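Local coordinates for protein precorrin-3 methylase (Rhodobacter capsulatus, PDB 3NUT) that probably transfers a methyl group from S-adenosyl-L-methionine to a precorrin intermediate on the pathway to adenosylcobalamin, at residues F92-A95 with S96-F99; A68-A71 with L72-A75; K147-E150 with I151-K154; E103-P106 with E107-G110; A49-E52 with G53-L56. All blocks are in the same frame, centred on the assembly; numbering follows the deposited sequence.

Contact 1: residues F92-A95 with S96-F99; sequences FAMA and SALF. With SAH (S-adenosyl-L-homocysteine), chain E.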
# COMPACT_ATOMS: atom_id res chain seq x y z
N PHE A 92 5.37 -7.64 -4.52
CA PHE A 92 6.47 -8.64 -4.47
C PHE A 92 5.92 -10.01 -4.11
O PHE A 92 6.32 -10.60 -3.10
CB PHE A 92 7.55 -8.20 -3.47
CG PHE A 92 8.02 -6.80 -3.70
CD1 PHE A 92 8.49 -6.40 -4.97
CD2 PHE A 92 7.99 -5.86 -2.66
CE1 PHE A 92 8.90 -5.10 -5.20
CE2 PHE A 92 8.41 -4.55 -2.88
CZ PHE A 92 8.85 -4.16 -4.16
N ALA A 93 4.96 -10.49 -4.92
CA ALA A 93 4.16 -11.67 -4.56
C ALA A 93 3.60 -12.36 -5.78
O ALA A 93 4.12 -12.18 -6.88
CB ALA A 93 3.04 -11.29 -3.54
N MET A 94 2.54 -13.15 -5.60
CA MET A 94 2.15 -14.14 -6.60
C MET A 94 1.33 -13.63 -7.81
O MET A 94 1.24 -14.31 -8.84
CB MET A 94 1.43 -15.31 -5.90
CG MET A 94 2.37 -16.37 -5.31
SD MET A 94 3.41 -17.19 -6.55
CE MET A 94 2.19 -17.95 -7.61
N ALA A 95 0.72 -12.45 -7.70
CA ALA A 95 -0.09 -11.94 -8.80
C ALA A 95 0.75 -11.75 -10.08
O ALA A 95 0.33 -12.21 -11.16
CB ALA A 95 -0.83 -10.66 -8.42
N SER A 96 1.91 -11.11 -9.94
CA SER A 96 2.91 -10.98 -11.01
C SER A 96 3.30 -12.29 -11.71
O SER A 96 3.29 -12.39 -12.94
CB SER A 96 4.20 -10.38 -10.45
OG SER A 96 4.38 -9.07 -10.93
N ALA A 97 3.68 -13.27 -10.89
CA ALA A 97 4.07 -14.58 -11.34
C ALA A 97 2.94 -15.30 -12.08
O ALA A 97 3.20 -16.04 -13.01
CB ALA A 97 4.48 -15.41 -10.15
N LEU A 98 1.71 -15.11 -11.64
CA LEU A 98 0.57 -15.71 -12.34
C LEU A 98 0.47 -15.14 -13.76
O LEU A 98 0.23 -15.90 -14.71
CB LEU A 98 -0.75 -15.53 -11.58
CG LEU A 98 -2.05 -15.93 -12.31
CD1 LEU A 98 -2.06 -17.43 -12.59
CD2 LEU A 98 -3.30 -15.51 -11.52
N PHE A 99 0.66 -13.84 -13.89
CA PHE A 99 0.58 -13.20 -15.20
C PHE A 99 1.80 -13.53 -16.05
O PHE A 99 1.68 -13.67 -17.28
CB PHE A 99 0.31 -11.69 -15.10
CG PHE A 99 -1.02 -11.40 -14.47
CD1 PHE A 99 -2.19 -11.79 -15.09
CD2 PHE A 99 -1.09 -10.77 -13.23
CE1 PHE A 99 -3.41 -11.55 -14.49
CE2 PHE A 99 -2.31 -10.53 -12.64
CZ PHE A 99 -3.47 -10.92 -13.25
N SAH E . 3.00 -9.47 -0.51
CA SAH E . 3.73 -9.12 0.75
CB SAH E . 5.23 -8.91 0.48
CG SAH E . 5.94 -10.25 0.25
SD SAH E . 7.70 -10.16 0.51
C SAH E . 3.11 -7.86 1.23
O SAH E . 2.37 -7.32 0.41
OXT SAH E . 3.29 -7.34 2.35
C5' SAH E . 7.86 -10.65 2.21
C4' SAH E . 8.50 -9.53 3.06
O4' SAH E . 7.48 -8.61 3.47
C3' SAH E . 9.19 -9.96 4.36
O3' SAH E . 10.59 -10.24 4.21
C2' SAH E . 9.04 -8.75 5.25
O2' SAH E . 10.00 -7.72 4.94
C1' SAH E . 7.68 -8.21 4.84
N9 SAH E . 6.60 -8.71 5.72
C8 SAH E . 5.60 -9.56 5.39
N7 SAH E . 4.78 -9.77 6.46
C5 SAH E . 5.26 -9.05 7.51
C6 SAH E . 4.89 -8.79 8.94
N6 SAH E . 3.80 -9.38 9.52
N1 SAH E . 5.67 -7.97 9.68
C2 SAH E . 6.75 -7.37 9.14
N3 SAH E . 7.14 -7.56 7.86
C4 SAH E . 6.46 -8.36 7.01
O HOH W 1 2.68 -9.15 -7.72
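Met94 and Ala95, near the start of helix 94-104, meet Ala97, Leu98 and Phe99 one turn further on. Met94 O accepts the amide Leu98 N at 2.9 Å, a regular i to i+4 bond. A bend in the Met94 chain at chi2 (-62°) brings SD alongside Ala97 CB at 4.2 Å. Ala95 CB lies near the ring of Phe99, with CE2 4.5 Å away, while Phe99 N donates to Ala95 O, an oxygen whose position is less certain. One water links the ends of the first turn, accepting from Ser96 N at 3.1 Å and donating a weak bond to Ala93 O. A serine at Phe99 would remove the ring and is likely to leave a gap between Ile113 and Ile115 of this chain and Trp242 of the second subunit. Just before the helix, Phe92 O approaches SAH CG at 3.4 Å, and Ala93 CB is 3.5 Å from SAH N. The small methyl is consistent with this close approach of the ligand. Backbone and water bonds thus serve the amides and carbonyls named, Ser96 OG bonds weakly to Thr245 O of the second subunit, and apolar side chains supply the packing.

Contact 2: residues A68-A71 with L72-A75; sequences ATHA and LEMA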
# COMPACT_ATOMS: atom_id res chain seq x y z
N ALA A 68 2.02 -21.48 -10.43
CA ALA A 68 1.03 -20.64 -11.10
C ALA A 68 0.50 -21.32 -12.35
O ALA A 68 -0.70 -21.32 -12.58
CB ALA A 68 1.61 -19.27 -11.43
N THR A 69 1.39 -21.93 -13.12
CA THR A 69 1.03 -22.76 -14.27
C THR A 69 0.12 -23.90 -13.82
O THR A 69 -0.89 -24.24 -14.47
CB THR A 69 2.32 -23.31 -14.97
OG1 THR A 69 3.18 -22.20 -15.33
CG2 THR A 69 2.00 -24.14 -16.21
N HIS A 70 0.46 -24.51 -12.69
CA HIS A 70 -0.34 -25.61 -12.19
C HIS A 70 -1.72 -25.13 -11.77
O HIS A 70 -2.71 -25.82 -12.02
CB HIS A 70 0.36 -26.28 -11.03
CG HIS A 70 -0.42 -27.39 -10.41
ND1 HIS A 70 -0.48 -27.59 -9.04
CD2 HIS A 70 -1.16 -28.38 -10.96
CE1 HIS A 70 -1.22 -28.65 -8.79
NE2 HIS A 70 -1.64 -29.15 -9.94
N ALA A 71 -1.76 -23.96 -11.14
CA ALA A 71 -3.01 -23.33 -10.78
C ALA A 71 -3.89 -23.13 -12.03
O ALA A 71 -5.08 -23.41 -12.00
CB ALA A 71 -2.74 -21.99 -10.10
N LEU A 72 -3.28 -22.65 -13.12
CA LEU A 72 -4.00 -22.45 -14.37
C LEU A 72 -4.53 -23.76 -14.92
O LEU A 72 -5.63 -23.80 -15.47
CB LEU A 72 -3.12 -21.78 -15.43
CG LEU A 72 -2.61 -20.35 -15.25
CD1 LEU A 72 -1.64 -20.09 -16.39
CD2 LEU A 72 -3.76 -19.35 -15.29
N GLU A 73 -3.76 -24.83 -14.75
CA GLU A 73 -4.12 -26.14 -15.30
C GLU A 73 -5.31 -26.72 -14.59
O GLU A 73 -6.14 -27.39 -15.21
CB GLU A 73 -2.96 -27.15 -15.20
CG GLU A 73 -1.82 -26.92 -16.20
CD GLU A 73 -0.54 -27.67 -15.81
OE1 GLU A 73 -0.58 -28.49 -14.87
OE2 GLU A 73 0.51 -27.47 -16.43
N MET A 74 -5.37 -26.48 -13.27
CA MET A 74 -6.47 -26.99 -12.46
C MET A 74 -7.75 -26.21 -12.81
O MET A 74 -8.82 -26.79 -12.89
CB MET A 74 -6.17 -26.87 -10.97
CG MET A 74 -5.00 -27.71 -10.43
SD MET A 74 -4.67 -27.33 -8.63
CE MET A 74 -5.59 -28.64 -8.03
N ALA A 75 -7.61 -24.91 -13.02
CA ALA A 75 -8.74 -24.07 -13.34
C ALA A 75 -9.38 -24.55 -14.63
O ALA A 75 -10.58 -24.42 -14.82
CB ALA A 75 -8.34 -22.61 -13.43
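Four successive i to i+4 bonds, Leu72 N to Ala68 O, Glu73 N to Thr69 O, Met74 N to His70 O and Ala75 N to Ala71 O, all between 2.9 and 3.1 Å, hold this part of helix 65-76 in regular alpha form. One flank carries a Met-aromatic contact. His70 swings its ring away from its own amide (CG anti to the backbone N, chi1 177°), and Met74 SD settles over one face, 4.0 Å from the centroid and offset toward the rim. Met74 CG follows at 3.7 Å from His70 NE2. The Glu73 carboxylate meets the same ring differently, with OE1 near the ring plane at the CD2 edge and the two planes 75° apart. Its other oxygen, OE2, reaches Thr69 CG2 at 3.7 Å, and Thr69 OG1 is satisfied by a bond to Leu65 O. Replacing His70 with a glycine would take away the ring and would probably leave the Met74 thioether without its aromatic partner and less restrained on that side. On the buried side, Leu72 CG packs against Ala68 O at 3.4 Å. From there Ala68 and Leu72 lean on Met94 and Leu98 of helix 94-104, and Ala71 rests on Val81 and Val83 of strand 80-85, so that the two helices lie next to each other, both against the parallel sheet.

Contact 3: residues K147-E150 with I151-K154; sequences KPFE and ILEK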
# COMPACT_ATOMS: atom_id res chain seq x y z
N LYS A 147 17.55 -9.50 -9.95
CA LYS A 147 18.19 -8.25 -10.40
C LYS A 147 19.70 -8.26 -10.11
O LYS A 147 20.15 -8.89 -9.14
CB LYS A 147 17.54 -7.04 -9.70
CG LYS A 147 16.03 -6.91 -9.87
CD LYS A 147 15.53 -5.46 -9.66
CE LYS A 147 15.43 -5.06 -8.17
NZ LYS A 147 16.75 -4.86 -7.49
N PRO A 148 20.50 -7.58 -10.96
CA PRO A 148 21.88 -7.36 -10.52
C PRO A 148 21.87 -6.23 -9.49
O PRO A 148 21.07 -5.29 -9.62
CB PRO A 148 22.60 -6.95 -11.81
CG PRO A 148 21.52 -6.39 -12.72
CD PRO A 148 20.21 -7.02 -12.30
N PHE A 149 22.74 -6.32 -8.48
CA PHE A 149 22.84 -5.29 -7.43
C PHE A 149 22.82 -3.86 -8.01
O PHE A 149 22.27 -2.93 -7.41
CB PHE A 149 24.09 -5.51 -6.57
CG PHE A 149 24.21 -4.53 -5.43
CD1 PHE A 149 23.61 -4.80 -4.21
CD2 PHE A 149 24.90 -3.33 -5.60
CE1 PHE A 149 23.70 -3.88 -3.16
CE2 PHE A 149 24.99 -2.41 -4.57
CZ PHE A 149 24.39 -2.69 -3.34
N GLU A 150 23.41 -3.71 -9.19
CA GLU A 150 23.40 -2.48 -9.96
C GLU A 150 22.05 -1.74 -9.96
O GLU A 150 22.01 -0.53 -9.68
CB GLU A 150 23.83 -2.81 -11.39
CG GLU A 150 24.27 -1.64 -12.25
CD GLU A 150 24.17 -1.97 -13.74
OE1 GLU A 150 25.23 -2.07 -14.41
OE2 GLU A 150 23.03 -2.16 -14.23
N ILE A 151 20.96 -2.45 -10.25
CA ILE A 151 19.63 -1.82 -10.34
C ILE A 151 19.07 -1.36 -8.98
O ILE A 151 18.49 -0.27 -8.87
CB ILE A 151 18.61 -2.73 -11.04
CG1 ILE A 151 19.10 -3.15 -12.44
CG2 ILE A 151 17.21 -2.05 -11.07
CD1 ILE A 151 19.10 -2.04 -13.51
N LEU A 152 19.22 -2.20 -7.97
CA LEU A 152 18.86 -1.84 -6.60
C LEU A 152 19.53 -0.52 -6.15
O LEU A 152 18.92 0.31 -5.45
CB LEU A 152 19.24 -2.98 -5.65
CG LEU A 152 18.96 -2.76 -4.17
CD1 LEU A 152 17.50 -2.33 -3.98
CD2 LEU A 152 19.30 -3.99 -3.33
N GLU A 153 20.79 -0.35 -6.56
CA GLU A 153 21.56 0.84 -6.21
C GLU A 153 20.97 2.06 -6.93
O GLU A 153 20.75 3.11 -6.31
CB GLU A 153 23.04 0.63 -6.55
CG GLU A 153 23.99 1.65 -5.89
CD GLU A 153 25.38 1.72 -6.54
OE1 GLU A 153 26.25 2.40 -5.95
OE2 GLU A 153 25.59 1.12 -7.63
N LYS A 154 20.69 1.92 -8.22
CA LYS A 154 20.04 2.99 -8.98
C LYS A 154 18.71 3.40 -8.32
O LYS A 154 18.34 4.58 -8.31
CB LYS A 154 19.85 2.57 -10.45
CG LYS A 154 18.97 3.51 -11.30
CD LYS A 154 18.76 2.99 -12.73
CE LYS A 154 17.77 1.83 -12.77
NZ LYS A 154 17.41 1.44 -14.20
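Two bends near the end of the Lys147 chain (chi3 -78°, chi4 71°) fold it back against the first turn of helix 149-161, so that NZ stands 3.6 Å from Leu152 CB. On the way there CD passes Ile151 CG2 at 4.1 Å, the two side chains crossing at about a right angle. Phe149 has its CG anti to the backbone N (chi1 -177°), which lays the ring along the helix, with CE2 4.1 Å from Glu153 CB and CE1 close to Leu152 CD2. Beneath, Pro148 O accepts Ile151 N at 2.9 Å from above the carbonyl plane, and Phe149 O takes Glu153 N at 3.1 Å almost in line with its C=O bond. Pro148 CD adds an apolar touch to Ile151 CG1 at 4.0 Å. Arg182 of helix 179-190 makes a cation-pi contact with the Phe149 ring, and Asp136 of the second subunit packs on Lys147. Helix 149-161 is the crossover of a beta-alpha-beta unit between strands 137-141 and 165-169. Chemically, backbone bonds hold the turn and aliphatic carbons, those of Lys147 included, cover it. The negative charge of Glu150 would probably suit the helix start, whereas the Lys147 ammonium, nearby too, would probably not.

Contact 4: residues E103-P106 with E107-G110; sequences EAHP and EHAG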
# COMPACT_ATOMS: atom_id res chain seq x y z
N GLU A 103 1.41 -15.41 -19.62
CA GLU A 103 2.10 -14.98 -20.82
C GLU A 103 2.93 -16.13 -21.43
O GLU A 103 3.04 -16.24 -22.66
CB GLU A 103 2.96 -13.75 -20.54
CG GLU A 103 3.47 -13.01 -21.78
CD GLU A 103 4.81 -13.57 -22.32
OE1 GLU A 103 5.13 -13.31 -23.51
OE2 GLU A 103 5.53 -14.28 -21.56
N ALA A 104 3.50 -17.00 -20.59
CA ALA A 104 4.33 -18.09 -21.11
C ALA A 104 3.51 -19.28 -21.58
O ALA A 104 4.06 -20.20 -22.21
CB ALA A 104 5.34 -18.55 -20.07
N HIS A 105 2.22 -19.27 -21.29
CA HIS A 105 1.38 -20.41 -21.70
C HIS A 105 0.11 -19.92 -22.39
O HIS A 105 -0.96 -19.87 -21.77
CB HIS A 105 1.04 -21.28 -20.50
CG HIS A 105 2.24 -21.88 -19.85
ND1 HIS A 105 3.07 -21.16 -19.01
CD2 HIS A 105 2.74 -23.14 -19.90
CE1 HIS A 105 4.04 -21.95 -18.58
NE2 HIS A 105 3.86 -23.15 -19.10
N PRO A 106 0.21 -19.57 -23.68
CA PRO A 106 -0.98 -19.10 -24.39
C PRO A 106 -2.17 -20.10 -24.42
O PRO A 106 -3.31 -19.71 -24.68
CB PRO A 106 -0.45 -18.78 -25.81
CG PRO A 106 0.89 -19.45 -25.91
CD PRO A 106 1.43 -19.48 -24.52
N GLU A 107 -1.92 -21.37 -24.09
CA GLU A 107 -3.01 -22.36 -24.06
C GLU A 107 -4.08 -22.14 -22.94
O GLU A 107 -5.14 -22.80 -22.93
CB GLU A 107 -2.48 -23.82 -24.14
CG GLU A 107 -1.61 -24.38 -22.96
CD GLU A 107 -0.16 -23.82 -22.85
OE1 GLU A 107 0.25 -22.94 -23.65
OE2 GLU A 107 0.59 -24.28 -21.94
N HIS A 108 -3.78 -21.21 -22.02
CA HIS A 108 -4.59 -20.88 -20.84
C HIS A 108 -5.10 -19.44 -20.97
O HIS A 108 -5.69 -18.88 -20.05
CB HIS A 108 -3.77 -21.06 -19.54
CG HIS A 108 -3.25 -22.45 -19.32
ND1 HIS A 108 -4.06 -23.57 -19.41
CD2 HIS A 108 -2.01 -22.92 -19.03
CE1 HIS A 108 -3.34 -24.66 -19.20
NE2 HIS A 108 -2.09 -24.29 -18.96
N ALA A 109 -4.83 -18.82 -22.12
CA ALA A 109 -5.42 -17.55 -22.47
C ALA A 109 -6.94 -17.71 -22.30
O ALA A 109 -7.52 -18.72 -22.75
CB ALA A 109 -5.08 -17.18 -23.92
N GLY A 110 -7.57 -16.73 -21.66
CA GLY A 110 -9.00 -16.83 -21.40
C GLY A 110 -9.37 -17.36 -20.01
O GLY A 110 -10.50 -17.14 -19.58
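His105 O accepts His108 N at 3.1 Å, with the amide above the carbonyl plane and an N-H...O angle of 161°. This i to i+3 bond defines a short 3-10 turn that follows helix 94-104 on the way to strand 113-116. A second bond of the same spacing, Ala109 N to Pro106 O at 3.1 Å, comes in still further out of plane. Pro106 brings no N-H to the turn. The side chain of Glu107 folds back over it. Its CG sits in the crowded position between backbone N and carbonyl carbon (chi1 66°), and a further bend at chi2 lays the carboxylate beside His105, the two side chains pointing the same way. OE2 lies in the plane of the imidazole at its edge, 3.2 Å from His105 CD2, with ring and carboxylate planes 61° apart, while OE1 is 3.3 Å from His105 C. The nearby negative charge would be expected to favour a protonated imidazole. His105 ND1 is held by Ala101 O of the preceding helix, so the ring is fixed from a second direction. His108 O bonds Thr111 OG1, and the His108 ring leans on Leu72 and Glu73 of helix 65-76. Over the centre of one face of that His108 ring stands Glu107 CG, 4.0 Å above the plane.

Contact 5: residues A49-E52 with G53-L56; sequences APRE and GLTL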
# COMPACT_ATOMS: atom_id res chain seq x y z
N ALA A 49 -11.52 -24.19 7.26
CA ALA A 49 -12.61 -25.08 7.65
C ALA A 49 -12.63 -26.28 6.70
O ALA A 49 -12.70 -26.08 5.50
CB ALA A 49 -13.97 -24.32 7.61
N PRO A 50 -12.57 -27.51 7.22
CA PRO A 50 -12.63 -28.69 6.35
C PRO A 50 -13.99 -28.86 5.71
O PRO A 50 -15.00 -28.48 6.30
CB PRO A 50 -12.37 -29.86 7.31
CG PRO A 50 -11.62 -29.24 8.47
CD PRO A 50 -12.27 -27.89 8.62
N ARG A 51 -14.01 -29.41 4.51
CA ARG A 51 -15.27 -29.74 3.85
C ARG A 51 -15.06 -30.62 2.63
O ARG A 51 -13.99 -30.68 2.05
CB ARG A 51 -16.08 -28.48 3.48
CG ARG A 51 -15.55 -27.70 2.25
CD ARG A 51 -14.67 -26.56 2.70
NE ARG A 51 -14.24 -25.68 1.61
CZ ARG A 51 -13.68 -24.49 1.81
NH1 ARG A 51 -13.51 -24.02 3.05
NH2 ARG A 51 -13.29 -23.76 0.77
N GLU A 52 -16.13 -31.30 2.25
CA GLU A 52 -16.13 -32.23 1.13
C GLU A 52 -15.59 -31.50 -0.10
O GLU A 52 -16.08 -30.45 -0.47
CB GLU A 52 -17.58 -32.76 0.94
CG GLU A 52 -18.01 -33.24 -0.47
CD GLU A 52 -19.54 -33.23 -0.66
OE1 GLU A 52 -20.27 -33.83 0.19
OE2 GLU A 52 -20.01 -32.61 -1.66
N GLY A 53 -14.52 -32.05 -0.68
CA GLY A 53 -13.97 -31.55 -1.93
C GLY A 53 -12.78 -30.61 -1.83
O GLY A 53 -12.13 -30.35 -2.85
N LEU A 54 -12.48 -30.10 -0.62
CA LEU A 54 -11.37 -29.14 -0.43
C LEU A 54 -10.02 -29.80 -0.39
O LEU A 54 -9.80 -30.73 0.38
CB LEU A 54 -11.54 -28.27 0.84
CG LEU A 54 -10.35 -27.36 1.20
CD1 LEU A 54 -10.20 -26.18 0.24
CD2 LEU A 54 -10.45 -26.87 2.65
N THR A 55 -9.11 -29.28 -1.20
CA THR A 55 -7.76 -29.81 -1.25
C THR A 55 -6.71 -28.69 -1.23
O THR A 55 -6.90 -27.59 -1.80
CB THR A 55 -7.60 -30.82 -2.41
OG1 THR A 55 -6.31 -30.67 -3.00
CG2 THR A 55 -8.58 -30.58 -3.51
N LEU A 56 -5.61 -28.96 -0.54
CA LEU A 56 -4.55 -27.98 -0.31
C LEU A 56 -3.26 -28.45 -0.95
O LEU A 56 -2.95 -29.64 -0.90
CB LEU A 56 -4.30 -27.85 1.19
CG LEU A 56 -4.96 -26.81 2.09
CD1 LEU A 56 -6.45 -26.76 1.93
CD2 LEU A 56 -4.55 -27.11 3.52
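Arg51 and Leu54 frame a type II beta turn, and the close packing lies on the side where their side chains meet. Arg51 O accepts Leu54 N at 3.1 Å in a nearly straight bond (169°). Arg51 CG lies between backbone N and carbonyl carbon (chi1 76°), and a turn at chi2 carries the chain across Leu54, with NE 3.8 Å from Leu54 CB. The leucine then spreads beneath the flat guanidinium: CD2 stands 4.0 Å from its plane, toward the rim, and CD1 is 4.0 Å from Arg51 NH2. Leu54 CD2 also touches Ala49 O at 3.7 Å, and the same carbonyl takes a weak bond from Arg51 NH1 at 3.3 Å. The stronger hold on the guanidinium comes from outside the turn, where NH2 donates to Leu32 O and Ala35 O, so that the group is kept flat over the leucine. The opposite end of the turn is loose. Glu52 stretches outward with its chain extended, exposed to solvent and touching the following residue chiefly through CB and CG at the amide of Gly53. Gly53 itself has the positive phi expected at the third position of a type II turn, and a CB there would clash with Glu52 O. Within the fold the turn closes the loop between strands 37-40 and 55-58: Leu54 packs on Ile38 and Ile48, and Thr55 then makes backbone bonds to Thr36 and Ile38, pairing 55-58, the outermost strand of the parallel sheet within this chain, with strand 37-40.

Along the chain the order is contact 5, contact 2, contact 1, contact 4 and contact 3. Contact 5 leads into strand 55-58, which is followed by helix 65-76 of contact 2. Contacts 1 and 4 belong to the start and the end of helix 94-104, with centres about 15 Å apart, and contact 2 touches both: Leu72 CD2 meets Leu98 CD1 at 3.7 Å, and Thr69 OG1 meets His105 CE1 at 3.4 Å. These four accompany the parallel five-stranded sheet. Contact 3 stands apart, about 43 Å from contact 5 between centres, in a beta-alpha-beta unit of the mixed five-stranded sheet. The bound S-adenosyl-L-homocysteine lies between these two halves, and contacts 1, 3 and 4 also reach the second subunit.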